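Local coordinates for purine nucleoside phosphorylase (Thermus thermophilus, PDB 6TK9), which catalyses the reversible phosphorolysis of purine nucleosides, such as inosine and guanosine, to the free base and ribose 1-phosphate, at residues L2-I6 with D145-G149; V26-G30 with A57-A61; V38-I44 with R63-L69. One frame throughout, in Å; residues are numbered along the deposited sequence.

In the fold
The three contacts run from the rim of the subunit to its phosphate site. Interaction 2, its centre about 10 Å from the centre of the chain, contributes Ser29 to the bound phosphate's site, at the C-terminal end of strand 23-27. Interaction 3, centred about 16 Å from it, adjoins it in sequence: residues 57-61 lead into strand 63-66, and both contacts reach the same mixed sheet. Interaction 1 lies farthest out, its centre about 21 Å from the chain centre and about 27 Å from that of interaction 2; it joins the start of helix 4-14 to a distant loop. That helix continues to Tyr12 and Val13, which both pack on Ile44 of interaction 3, Val13 also on Leu66.

Interaction 1 of 3, residues L2-I6 with D145-G149; sequences LYDKI and DERLG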
ATOM      1  N   LEU A   2     -40.558  -0.683 -14.724  1.00 63.76           N
ATOM      2  CA  LEU A   2     -39.267  -1.255 -15.232  1.00 60.38           C
ATOM      3  C   LEU A   2     -39.450  -2.758 -15.432  1.00 63.67           C
ATOM      4  O   LEU A   2     -39.810  -3.464 -14.465  1.00 79.17           O
ATOM      5  CB  LEU A   2     -38.127  -0.969 -14.248  1.00 60.99           C
ATOM      6  CG  LEU A   2     -36.679  -1.308 -14.657  1.00 61.60           C
ATOM      7  CD1 LEU A   2     -36.345  -2.778 -14.437  1.00 57.58           C
ATOM      8  CD2 LEU A   2     -36.316  -0.876 -16.077  1.00 57.24           C
ATOM      9  N   TYR A   3     -39.177  -3.225 -16.640  1.00 58.52           N
ATOM     10  CA  TYR A   3     -39.617  -4.535 -17.182  1.00 61.66           C
ATOM     11  C   TYR A   3     -40.719  -4.256 -18.197  1.00 56.83           C
ATOM     12  O   TYR A   3     -40.547  -4.687 -19.330  1.00 54.45           O
ATOM     13  CB  TYR A   3     -40.166  -5.541 -16.165  1.00 60.70           C
ATOM     14  CG  TYR A   3     -40.532  -6.850 -16.824  1.00 64.69           C
ATOM     15  CD1 TYR A   3     -39.548  -7.754 -17.192  1.00 68.70           C
ATOM     16  CD2 TYR A   3     -41.841  -7.156 -17.164  1.00 65.76           C
ATOM     17  CE1 TYR A   3     -39.848  -8.940 -17.844  1.00 67.20           C
ATOM     18  CE2 TYR A   3     -42.163  -8.335 -17.821  1.00 67.78           C
ATOM     19  CZ  TYR A   3     -41.163  -9.232 -18.158  1.00 67.96           C
ATOM     20  OH  TYR A   3     -41.456 -10.406 -18.778  1.00 64.08           O
ATOM     21  N   ASP A   4     -41.785  -3.564 -17.782  1.00 53.51           N
ATOM     22  CA  ASP A   4     -42.877  -3.107 -18.683  1.00 55.46           C
ATOM     23  C   ASP A   4     -42.276  -2.073 -19.651  1.00 53.51           C
ATOM     24  O   ASP A   4     -42.627  -2.101 -20.843  1.00 60.55           O
ATOM     25  CB  ASP A   4     -44.108  -2.646 -17.890  1.00 54.21           C
ATOM     26  CG  ASP A   4     -44.763  -3.756 -17.071  1.00 56.32           C
ATOM     27  OD1 ASP A   4     -44.753  -4.909 -17.522  1.00 56.15           O
ATOM     28  OD2 ASP A   4     -45.255  -3.468 -15.975  1.00 58.19           O
ATOM     29  N   LYS A   5     -41.349  -1.252 -19.166  1.00 51.72           N
ATOM     30  CA  LYS A   5     -40.543  -0.295 -19.966  1.00 54.26           C
ATOM     31  C   LYS A   5     -39.681  -1.072 -20.968  1.00 56.64           C
ATOM     32  O   LYS A   5     -39.556  -0.602 -22.111  1.00 59.82           O
ATOM     33  CB  LYS A   5     -39.607   0.522 -19.072  1.00 56.31           C
ATOM     34  CG  LYS A   5     -40.144   1.835 -18.526  1.00 58.59           C
ATOM     35  CD  LYS A   5     -39.028   2.733 -17.985  1.00 61.33           C
ATOM     36  CE  LYS A   5     -39.518   3.908 -17.165  1.00 65.62           C
ATOM     37  NZ  LYS A   5     -38.446   4.450 -16.291  1.00 67.92           N
ATOM     38  N   ILE A   6     -39.061  -2.171 -20.525  1.00 55.06           N
ATOM     39  CA  ILE A   6     -38.179  -3.038 -21.360  1.00 50.66           C
ATOM     40  C   ILE A   6     -39.025  -3.626 -22.496  1.00 50.82           C
ATOM     41  O   ILE A   6     -38.628  -3.474 -23.656  1.00 60.28           O
ATOM     42  CB  ILE A   6     -37.484  -4.123 -20.508  1.00 45.87           C
ATOM     43  CG1 ILE A   6     -36.407  -3.526 -19.607  1.00 44.34           C
ATOM     44  CG2 ILE A   6     -36.904  -5.234 -21.365  1.00 46.76           C
ATOM     45  CD1 ILE A   6     -35.830  -4.533 -18.631  1.00 47.26           C
ATOM     46  N   ASP A 145     -36.620  -6.692  -9.586  1.00 43.84           N
ATOM     47  CA  ASP A 145     -37.625  -7.580 -10.218  1.00 44.66           C
ATOM     48  C   ASP A 145     -36.976  -8.951 -10.414  1.00 46.84           C
ATOM     49  O   ASP A 145     -36.014  -9.022 -11.208  1.00 44.66           O
ATOM     50  CB  ASP A 145     -38.130  -6.973 -11.522  1.00 47.58           C
ATOM     51  CG  ASP A 145     -39.394  -7.640 -12.042  1.00 49.34           C
ATOM     52  OD1 ASP A 145     -39.461  -8.896 -11.978  1.00 43.83           O
ATOM     53  OD2 ASP A 145     -40.290  -6.898 -12.524  1.00 44.83           O
ATOM     54  N   GLU A 146     -37.467  -9.989  -9.716  1.00 48.80           N
ATOM     55  CA  GLU A 146     -36.901 -11.368  -9.781  1.00 53.48           C
ATOM     56  C   GLU A 146     -36.902 -11.873 -11.231  1.00 53.48           C
ATOM     57  O   GLU A 146     -36.173 -12.835 -11.517  1.00 54.43           O
ATOM     58  CB  GLU A 146     -37.700 -12.346  -8.926  1.00 59.87           C
ATOM     59  CG  GLU A 146     -37.661 -12.039  -7.450  1.00 71.04           C
ATOM     60  CD  GLU A 146     -36.544 -12.747  -6.702  1.00 78.00           C
ATOM     61  OE1 GLU A 146     -35.385 -12.710  -7.192  1.00 73.11           O
ATOM     62  OE2 GLU A 146     -36.841 -13.341  -5.636  1.00 76.63           O
ATOM     63  N   ARG A 147     -37.738 -11.291 -12.098  1.00 57.13           N
ATOM     64  CA  ARG A 147     -37.859 -11.702 -13.523  1.00 54.12           C
ATOM     65  C   ARG A 147     -36.585 -11.341 -14.277  1.00 54.94           C
ATOM     66  O   ARG A 147     -36.284 -12.053 -15.245  1.00 59.49           O
ATOM     67  CB  ARG A 147     -39.051 -11.046 -14.221  1.00 49.46           C
ATOM     68  CG  ARG A 147     -40.394 -11.544 -13.711  1.00 48.29           C
ATOM     69  CD  ARG A 147     -41.577 -10.793 -14.273  1.00 44.22           C
ATOM     70  NE  ARG A 147     -41.612  -9.394 -13.901  1.00 45.63           N
ATOM     71  CZ  ARG A 147     -42.614  -8.576 -14.195  1.00 49.38           C
ATOM     72  NH1 ARG A 147     -43.662  -9.030 -14.861  1.00 50.76           N
ATOM     73  NH2 ARG A 147     -42.575  -7.313 -13.818  1.00 45.31           N
ATOM     74  N   LEU A 148     -35.893 -10.266 -13.883  1.00 54.24           N
ATOM     75  CA  LEU A 148     -34.595  -9.888 -14.509  1.00 53.22           C
ATOM     76  C   LEU A 148     -33.458 -10.732 -13.916  1.00 49.19           C
ATOM     77  O   LEU A 148     -32.699 -11.311 -14.706  1.00 51.90           O
ATOM     78  CB  LEU A 148     -34.324  -8.397 -14.328  1.00 51.47           C
ATOM     79  CG  LEU A 148     -34.973  -7.516 -15.381  1.00 52.25           C
ATOM     80  CD1 LEU A 148     -36.478  -7.654 -15.295  1.00 48.80           C
ATOM     81  CD2 LEU A 148     -34.538  -6.065 -15.223  1.00 54.06           C
ATOM     82  N   GLY A 149     -33.375 -10.813 -12.587  1.00 47.86           N
ATOM     83  CA  GLY A 149     -32.276 -11.477 -11.859  1.00 47.88           C
ATOM     84  C   GLY A 149     -32.425 -11.335 -10.348  1.00 47.65           C
ATOM     85  O   GLY A 149     -33.454 -10.832  -9.873  1.00 50.25           O
TER
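Tyr3 lays its ring against residues 145-149 with CG anti to the backbone N (chi1 -178°), and Arg147, extended at chi2 but bent at chi3 (-64°), turns its guanidinium to meet it. The flat group lies over one ring face in an offset stack with cation-pi character: Arg147 CZ sits 3.8 Å from the centroid of the Tyr3 ring, the planes 23° apart. Its weight falls toward the CD2-CE2 rim, where Arg147 NH1 is 3.4 Å from Tyr3 CE2. Near the plane of the same ring, at its edge, Leu148 CD1 touches Tyr3 CD1 at 3.6 Å. The other Leu148 methyl, CD2, meets Leu2 CD1 and comes tip to tip with Ile6 CD1, while Phe101 of helix 94-102 and Leu222 of helix 213-222 also pack on Leu148.

Asp145 fixes the guanidinium from its edge. Arg147 grips it side-on: NE bonds to Asp145 OD1 and NH2 to Asp145 OD2 (2.7 Å), the latter on the syn lone pair. OD1 also accepts the backbone N of Arg147 at 3.0 Å, closing an Asx turn. Tyr3 stands at the N-cap position of helix 4-14, and no hydrogen bond crosses between the segments. The helix start is therefore joined to the 145-149 loop by stacking and apolar packing, with an arginine that stacks on the ring while its charge is probably largely balanced by Asp145.

Interaction 2 of 3, residues V26-G30 with A57-A61; sequences VLGSG and APGHA. With PO4 (phosphate ion), chain G.
Ser29 OG is the meeting point of His60 and the phosphate: His60 NE2 donates to it at 2.9 Å, and the hydroxyl donates in turn to phosphate O2 at 2.6 Å. The serine oxygen lies close to the imidazole plane, 15° out of it, so the ring addresses it edge-on. Phosphate O3 takes the backbone N-H of Ser29 in a nearly straight bond (2.8 Å, 169°), and the serine thus binds two different oxygens of the anion. With chi1 at -53° Ser29 OG stands beside its own backbone N, so the hydroxyl joins the N-H in facing the phosphate. Gly28 CA comes within 3.3 Å of phosphate O3, the anion sitting directly against the glycine backbone. His60 CE1 approaches O1 at 3.4 Å, near the ring plane.

Behind this shell, His60 ND1 is hydrogen-bonded to Arg80 N, which fixes the ring's rotation, and His82 packs against it edge-to-face. The type II turn Ala57-His60, with Gly59 at positive phi, brings its backbone alongside Gly30. His82, Arg80, Ala112 and Ser211 complete the phosphate's hydrogen bonds, an arrangement consistent with the phosphate-substrate site of this family, although the ion itself probably came from the crystallisation liquor.

Thr110 OG1 ties Val26 O and Gly28 N to strand 106-115, and strand 72-78 flanks strand 23-27 on its other edge. Helix 246-255 packs on Ser29 and Pro58 through Leu250, and Phe152 of a second subunit also reaches Pro58.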
ATOM      1  N   VAL A  26     -21.218  -3.575 -27.899  1.00 39.19           N
ATOM      2  CA  VAL A  26     -21.330  -2.117 -27.584  1.00 35.94           C
ATOM      3  C   VAL A  26     -20.017  -1.476 -28.021  1.00 36.74           C
ATOM      4  O   VAL A  26     -18.959  -1.902 -27.529  1.00 38.94           O
ATOM      5  CB  VAL A  26     -21.627  -1.845 -26.092  1.00 35.27           C
ATOM      6  CG1 VAL A  26     -21.601  -0.360 -25.763  1.00 37.52           C
ATOM      7  CG2 VAL A  26     -22.954  -2.423 -25.637  1.00 34.06           C
ATOM      8  N   LEU A  27     -20.095  -0.537 -28.956  1.00 36.75           N
ATOM      9  CA  LEU A  27     -18.921   0.153 -29.530  1.00 38.69           C
ATOM     10  C   LEU A  27     -18.794   1.498 -28.811  1.00 38.92           C
ATOM     11  O   LEU A  27     -19.769   2.225 -28.777  1.00 38.30           O
ATOM     12  CB  LEU A  27     -19.087   0.301 -31.057  1.00 38.23           C
ATOM     13  CG  LEU A  27     -19.235  -1.013 -31.841  1.00 39.51           C
ATOM     14  CD1 LEU A  27     -19.558  -0.765 -33.309  1.00 38.24           C
ATOM     15  CD2 LEU A  27     -18.008  -1.888 -31.720  1.00 37.25           C
ATOM     16  N   GLY A  28     -17.623   1.797 -28.252  1.00 41.70           N
ATOM     17  CA  GLY A  28     -17.388   3.020 -27.461  1.00 41.32           C
ATOM     18  C   GLY A  28     -16.750   4.112 -28.289  1.00 43.97           C
ATOM     19  O   GLY A  28     -16.871   4.084 -29.530  1.00 43.08           O
ATOM     20  N   SER A  29     -16.061   5.027 -27.616  1.00 43.50           N
ATOM     21  CA  SER A  29     -15.574   6.297 -28.201  1.00 47.04           C
ATOM     22  C   SER A  29     -14.601   5.997 -29.350  1.00 48.39           C
ATOM     23  O   SER A  29     -13.528   5.419 -29.097  1.00 48.80           O
ATOM     24  CB  SER A  29     -14.999   7.196 -27.130  1.00 42.00           C
ATOM     25  OG  SER A  29     -15.955   7.361 -26.090  1.00 37.82           O
ATOM     26  N   GLY A  30     -15.006   6.367 -30.574  1.00 51.44           N
ATOM     27  CA  GLY A  30     -14.221   6.231 -31.814  1.00 48.69           C
ATOM     28  C   GLY A  30     -14.217   4.812 -32.359  1.00 45.95           C
ATOM     29  O   GLY A  30     -13.506   4.596 -33.355  1.00 55.03           O
ATOM     30  N   ALA A  57     -22.303  12.145 -26.162  1.00 49.07           N
ATOM     31  CA  ALA A  57     -20.822  12.145 -26.073  1.00 48.56           C
ATOM     32  C   ALA A  57     -20.225  12.190 -27.478  1.00 51.81           C
ATOM     33  O   ALA A  57     -20.794  11.627 -28.407  1.00 55.61           O
ATOM     34  CB  ALA A  57     -20.366  10.929 -25.319  1.00 46.43           C
ATOM     35  N   PRO A  58     -19.050  12.822 -27.693  1.00 51.22           N
ATOM     36  CA  PRO A  58     -18.378  12.728 -28.986  1.00 54.04           C
ATOM     37  C   PRO A  58     -18.035  11.269 -29.360  1.00 56.33           C
ATOM     38  O   PRO A  58     -17.576  10.506 -28.495  1.00 55.46           O
ATOM     39  CB  PRO A  58     -17.123  13.607 -28.824  1.00 54.97           C
ATOM     40  CG  PRO A  58     -17.393  14.477 -27.610  1.00 52.38           C
ATOM     41  CD  PRO A  58     -18.315  13.655 -26.731  1.00 51.48           C
ATOM     42  N   GLY A  59     -18.300  10.906 -30.626  1.00 54.41           N
ATOM     43  CA  GLY A  59     -17.948   9.606 -31.235  1.00 54.43           C
ATOM     44  C   GLY A  59     -18.945   8.505 -30.909  1.00 51.78           C
ATOM     45  O   GLY A  59     -18.555   7.320 -30.916  1.00 54.85           O
ATOM     46  N   HIS A  60     -20.189   8.880 -30.630  1.00 48.53           N
ATOM     47  CA  HIS A  60     -21.320   7.969 -30.324  1.00 48.59           C
ATOM     48  C   HIS A  60     -22.498   8.395 -31.197  1.00 51.65           C
ATOM     49  O   HIS A  60     -23.176   9.379 -30.832  1.00 52.32           O
ATOM     50  CB  HIS A  60     -21.681   8.019 -28.827  1.00 47.12           C
ATOM     51  CG  HIS A  60     -20.577   7.578 -27.926  1.00 43.87           C
ATOM     52  ND1 HIS A  60     -20.594   6.350 -27.289  1.00 41.71           N
ATOM     53  CD2 HIS A  60     -19.415   8.181 -27.587  1.00 42.69           C
ATOM     54  CE1 HIS A  60     -19.491   6.214 -26.589  1.00 45.03           C
ATOM     55  NE2 HIS A  60     -18.744   7.334 -26.752  1.00 41.65           N
ATOM     56  N   ALA A  61     -22.718   7.700 -32.313  1.00 54.74           N
ATOM     57  CA  ALA A  61     -23.818   7.995 -33.263  1.00 54.77           C
ATOM     58  C   ALA A  61     -25.188   7.814 -32.579  1.00 54.40           C
ATOM     59  O   ALA A  61     -26.140   8.526 -32.965  1.00 57.12           O
ATOM     60  CB  ALA A  61     -23.671   7.125 -34.485  1.00 55.23           C
TER
HETATM   61  P   PO4 G 301     -16.188   4.953 -23.835  1.00 43.27           P
HETATM   62  O1  PO4 G 301     -17.713   5.093 -23.972  1.00 38.46           O
HETATM   63  O2  PO4 G 301     -15.545   6.334 -23.747  1.00 39.70           O
HETATM   64  O3  PO4 G 301     -15.602   4.223 -25.026  1.00 44.60           O
HETATM   65  O4  PO4 G 301     -15.898   4.130 -22.583  1.00 43.18           O

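Interaction 3 of 3, residues V38-I44 with R63-L69; sequences VEKVAEI and RLVLGRL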
ATOM      1  N   VAL A  38     -21.561  -3.936 -40.806  1.00 40.49           N
ATOM      2  CA  VAL A  38     -22.674  -4.900 -40.548  1.00 44.02           C
ATOM      3  C   VAL A  38     -23.628  -4.913 -41.752  1.00 42.23           C
ATOM      4  O   VAL A  38     -23.967  -3.832 -42.237  1.00 47.19           O
ATOM      5  CB  VAL A  38     -23.426  -4.601 -39.235  1.00 43.25           C
ATOM      6  CG1 VAL A  38     -24.593  -5.555 -39.025  1.00 44.24           C
ATOM      7  CG2 VAL A  38     -22.496  -4.639 -38.037  1.00 44.69           C
ATOM      8  N   GLU A  39     -24.016  -6.111 -42.201  1.00 42.82           N
ATOM      9  CA  GLU A  39     -25.139  -6.354 -43.139  1.00 43.83           C
ATOM     10  C   GLU A  39     -26.418  -6.028 -42.387  1.00 42.14           C
ATOM     11  O   GLU A  39     -26.882  -6.895 -41.651  1.00 40.20           O
ATOM     12  CB  GLU A  39     -25.167  -7.797 -43.647  1.00 45.14           C
ATOM     13  CG  GLU A  39     -26.144  -8.038 -44.791  1.00 41.48           C
ATOM     14  CD  GLU A  39     -26.430  -9.506 -45.049  1.00 44.91           C
ATOM     15  OE1 GLU A  39     -25.718 -10.372 -44.485  1.00 45.07           O
ATOM     16  OE2 GLU A  39     -27.374  -9.784 -45.793  1.00 48.07           O
ATOM     17  N   LYS A  40     -26.905  -4.801 -42.560  1.00 44.07           N
ATOM     18  CA  LYS A  40     -28.024  -4.211 -41.790  1.00 49.50           C
ATOM     19  C   LYS A  40     -29.315  -4.949 -42.160  1.00 47.23           C
ATOM     20  O   LYS A  40     -29.533  -5.175 -43.348  1.00 48.77           O
ATOM     21  CB  LYS A  40     -28.111  -2.705 -42.083  1.00 54.91           C
ATOM     22  CG  LYS A  40     -27.565  -1.769 -41.006  1.00 55.82           C
ATOM     23  CD  LYS A  40     -26.066  -1.813 -40.813  1.00 59.01           C
ATOM     24  CE  LYS A  40     -25.319  -0.604 -41.339  1.00 58.14           C
ATOM     25  NZ  LYS A  40     -24.184  -1.013 -42.210  1.00 58.01           N
ATOM     26  N   VAL A  41     -30.131  -5.317 -41.170  1.00 49.79           N
ATOM     27  CA  VAL A  41     -31.577  -5.656 -41.361  1.00 46.95           C
ATOM     28  C   VAL A  41     -32.427  -4.550 -40.707  1.00 45.61           C
ATOM     29  O   VAL A  41     -33.498  -4.226 -41.251  1.00 43.27           O
ATOM     30  CB  VAL A  41     -31.891  -7.076 -40.842  1.00 48.94           C
ATOM     31  CG1 VAL A  41     -31.494  -7.266 -39.391  1.00 52.35           C
ATOM     32  CG2 VAL A  41     -33.346  -7.453 -41.038  1.00 52.74           C
ATOM     33  N   ALA A  42     -31.942  -3.926 -39.625  1.00 44.65           N
ATOM     34  CA  ALA A  42     -32.562  -2.734 -38.992  1.00 45.51           C
ATOM     35  C   ALA A  42     -31.477  -1.769 -38.513  1.00 46.88           C
ATOM     36  O   ALA A  42     -30.372  -2.237 -38.178  1.00 48.53           O
ATOM     37  CB  ALA A  42     -33.428  -3.138 -37.828  1.00 49.10           C
ATOM     38  N   GLU A  43     -31.806  -0.477 -38.490  1.00 44.84           N
ATOM     39  CA  GLU A  43     -30.945   0.631 -38.005  1.00 50.80           C
ATOM     40  C   GLU A  43     -31.868   1.678 -37.362  1.00 55.44           C
ATOM     41  O   GLU A  43     -32.410   2.526 -38.105  1.00 60.90           O
ATOM     42  CB  GLU A  43     -30.083   1.196 -39.141  1.00 52.19           C
ATOM     43  CG  GLU A  43     -29.281   2.443 -38.759  1.00 56.53           C
ATOM     44  CD  GLU A  43     -28.095   2.797 -39.655  1.00 59.11           C
ATOM     45  OE1 GLU A  43     -27.909   2.120 -40.680  1.00 62.85           O
ATOM     46  OE2 GLU A  43     -27.349   3.752 -39.322  1.00 59.38           O
ATOM     47  N   ILE A  44     -32.052   1.604 -36.038  1.00 52.34           N
ATOM     48  CA  ILE A  44     -32.958   2.486 -35.245  1.00 48.12           C
ATOM     49  C   ILE A  44     -32.140   3.428 -34.364  1.00 47.03           C
ATOM     50  O   ILE A  44     -31.485   2.988 -33.422  1.00 47.97           O
ATOM     51  CB  ILE A  44     -33.911   1.629 -34.398  1.00 49.38           C
ATOM     52  CG1 ILE A  44     -34.447   0.421 -35.175  1.00 48.13           C
ATOM     53  CG2 ILE A  44     -35.022   2.506 -33.842  1.00 51.32           C
ATOM     54  CD1 ILE A  44     -34.853  -0.729 -34.299  1.00 49.00           C
ATOM     55  N   ARG A  63     -27.121   4.719 -32.369  1.00 47.92           N
ATOM     56  CA  ARG A  63     -27.915   3.945 -33.347  1.00 47.55           C
ATOM     57  C   ARG A  63     -27.879   2.475 -32.958  1.00 46.96           C
ATOM     58  O   ARG A  63     -26.787   1.937 -32.829  1.00 53.03           O
ATOM     59  CB  ARG A  63     -27.340   4.134 -34.752  1.00 52.43           C
ATOM     60  CG  ARG A  63     -27.265   5.585 -35.200  1.00 55.44           C
ATOM     61  CD  ARG A  63     -27.445   5.718 -36.695  1.00 65.52           C
ATOM     62  NE  ARG A  63     -28.225   6.896 -37.054  1.00 77.30           N
ATOM     63  CZ  ARG A  63     -28.686   7.162 -38.275  1.00 89.98           C
ATOM     64  NH1 ARG A  63     -28.449   6.335 -39.287  1.00 93.82           N
ATOM     65  NH2 ARG A  63     -29.384   8.266 -38.479  1.00 92.43           N
ATOM     66  N   LEU A  64     -29.033   1.846 -32.773  1.00 49.24           N
ATOM     67  CA  LEU A  64     -29.105   0.380 -32.577  1.00 49.12           C
ATOM     68  C   LEU A  64     -29.096  -0.287 -33.958  1.00 52.05           C
ATOM     69  O   LEU A  64     -29.930   0.079 -34.795  1.00 50.88           O
ATOM     70  CB  LEU A  64     -30.361   0.012 -31.784  1.00 46.41           C
ATOM     71  CG  LEU A  64     -30.373  -1.435 -31.298  1.00 48.04           C
ATOM     72  CD1 LEU A  64     -29.290  -1.640 -30.247  1.00 51.60           C
ATOM     73  CD2 LEU A  64     -31.736  -1.831 -30.754  1.00 45.83           C
ATOM     74  N   VAL A  65     -28.185  -1.232 -34.186  1.00 50.04           N
ATOM     75  CA  VAL A  65     -28.035  -1.946 -35.485  1.00 48.10           C
ATOM     76  C   VAL A  65     -28.237  -3.442 -35.240  1.00 52.05           C
ATOM     77  O   VAL A  65     -27.475  -4.014 -34.447  1.00 53.76           O
ATOM     78  CB  VAL A  65     -26.659  -1.660 -36.106  1.00 45.75           C
ATOM     79  CG1 VAL A  65     -26.380  -2.575 -37.280  1.00 47.50           C
ATOM     80  CG2 VAL A  65     -26.508  -0.205 -36.512  1.00 44.27           C
ATOM     81  N   LEU A  66     -29.241  -4.035 -35.889  1.00 52.94           N
ATOM     82  CA  LEU A  66     -29.438  -5.505 -35.971  1.00 50.07           C
ATOM     83  C   LEU A  66     -28.978  -5.970 -37.350  1.00 48.25           C
ATOM     84  O   LEU A  66     -29.300  -5.289 -38.349  1.00 48.17           O
ATOM     85  CB  LEU A  66     -30.910  -5.837 -35.732  1.00 51.33           C
ATOM     86  CG  LEU A  66     -31.386  -5.650 -34.291  1.00 52.04           C
ATOM     87  CD1 LEU A  66     -32.542  -4.674 -34.226  1.00 57.02           C
ATOM     88  CD2 LEU A  66     -31.780  -6.972 -33.660  1.00 50.36           C
ATOM     89  N   GLY A  67     -28.235  -7.075 -37.400  1.00 46.87           N
ATOM     90  CA  GLY A  67     -27.703  -7.602 -38.666  1.00 44.28           C
ATOM     91  C   GLY A  67     -26.716  -8.743 -38.512  1.00 44.13           C
ATOM     92  O   GLY A  67     -26.745  -9.485 -37.507  1.00 40.60           O
ATOM     93  N   ARG A  68     -25.895  -8.908 -39.542  1.00 47.11           N
ATOM     94  CA  ARG A  68     -24.953 -10.040 -39.689  1.00 48.92           C
ATOM     95  C   ARG A  68     -23.552  -9.426 -39.765  1.00 43.81           C
ATOM     96  O   ARG A  68     -23.371  -8.455 -40.510  1.00 40.03           O
ATOM     97  CB  ARG A  68     -25.360 -10.870 -40.912  1.00 52.02           C
ATOM     98  CG  ARG A  68     -24.823 -12.292 -40.940  1.00 53.23           C
ATOM     99  CD  ARG A  68     -25.603 -13.155 -41.918  1.00 53.51           C
ATOM    100  NE  ARG A  68     -26.876 -13.541 -41.320  1.00 58.46           N
ATOM    101  CZ  ARG A  68     -27.044 -14.535 -40.436  1.00 61.59           C
ATOM    102  NH1 ARG A  68     -28.245 -14.783 -39.933  1.00 59.46           N
ATOM    103  NH2 ARG A  68     -26.017 -15.272 -40.035  1.00 61.54           N
ATOM    104  N   LEU A  69     -22.642  -9.909 -38.928  1.00 41.08           N
ATOM    105  CA  LEU A  69     -21.219  -9.498 -38.903  1.00 39.44           C
ATOM    106  C   LEU A  69     -20.438 -10.798 -38.693  1.00 39.69           C
ATOM    107  O   LEU A  69     -20.921 -11.605 -37.894  1.00 38.08           O
ATOM    108  CB  LEU A  69     -21.021  -8.482 -37.777  1.00 40.69           C
ATOM    109  CG  LEU A  69     -19.632  -7.872 -37.646  1.00 45.26           C
ATOM    110  CD1 LEU A  69     -19.278  -7.039 -38.868  1.00 47.75           C
ATOM    111  CD2 LEU A  69     -19.552  -7.028 -36.382  1.00 51.01           C
TER
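Glu43 and Arg63 meet at one end of this antiparallel pairing. The carboxylate extends from a CG anti to the backbone N (chi1 174°), while the arginine chain bends at chi2 and chi3 to bring NH1 within 2.8 Å of Glu43 OE2. The bond lies in the guanidinium plane but reaches OE2 from above the carboxylate, the two planes being 86° apart, so this is a single-contact salt bridge and not a two-pronged one.

Farther along, Lys40 folds back, bent at chi2, chi3 and chi4. Its CD rests on Val65 CG1 at 3.6 Å, and its NZ bonds to Val38 O. Val65 CG1 also touches Val38 CG1, which spreads over the backbone of Gly67 and Arg68; Val38 CG2 lies against Leu69 CB and both its methyls, the two side chains crossing at about a right angle. Toward the other end Glu39 and Arg68 run side by side, pointing the same way, with Glu39 OE1 3.6 Å from Arg68 CB, but the Glu39 carboxylate does not contact the Arg68 guanidinium.

Between Lys40 and Ala42 the register slips by one. Val41 N and Ala42 N both donate to Leu66 O, at 2.9 and 3.2 Å, a classic beta bulge. Val41 CG1, lodged between backbone N and carbonyl carbon (chi1 56°), lies against the Leu66 carbonyl and also reaches Leu66 CB, and Ala42 CB meets Leu66 CD1 at 4.0 Å. Tyr12 and Val13 of helix 4-14 cover Ile44, and Val13 also packs on Leu66, on the face shared with Ala42.

Strand 63-66 continues the pairing to strand 72-78, so this antiparallel pair extends the main sheet. Backbone bonds and apolar packing carry most of the join; the charged groups lie toward its margins, where the Glu43-Arg63 bridge probably offsets both charges locally.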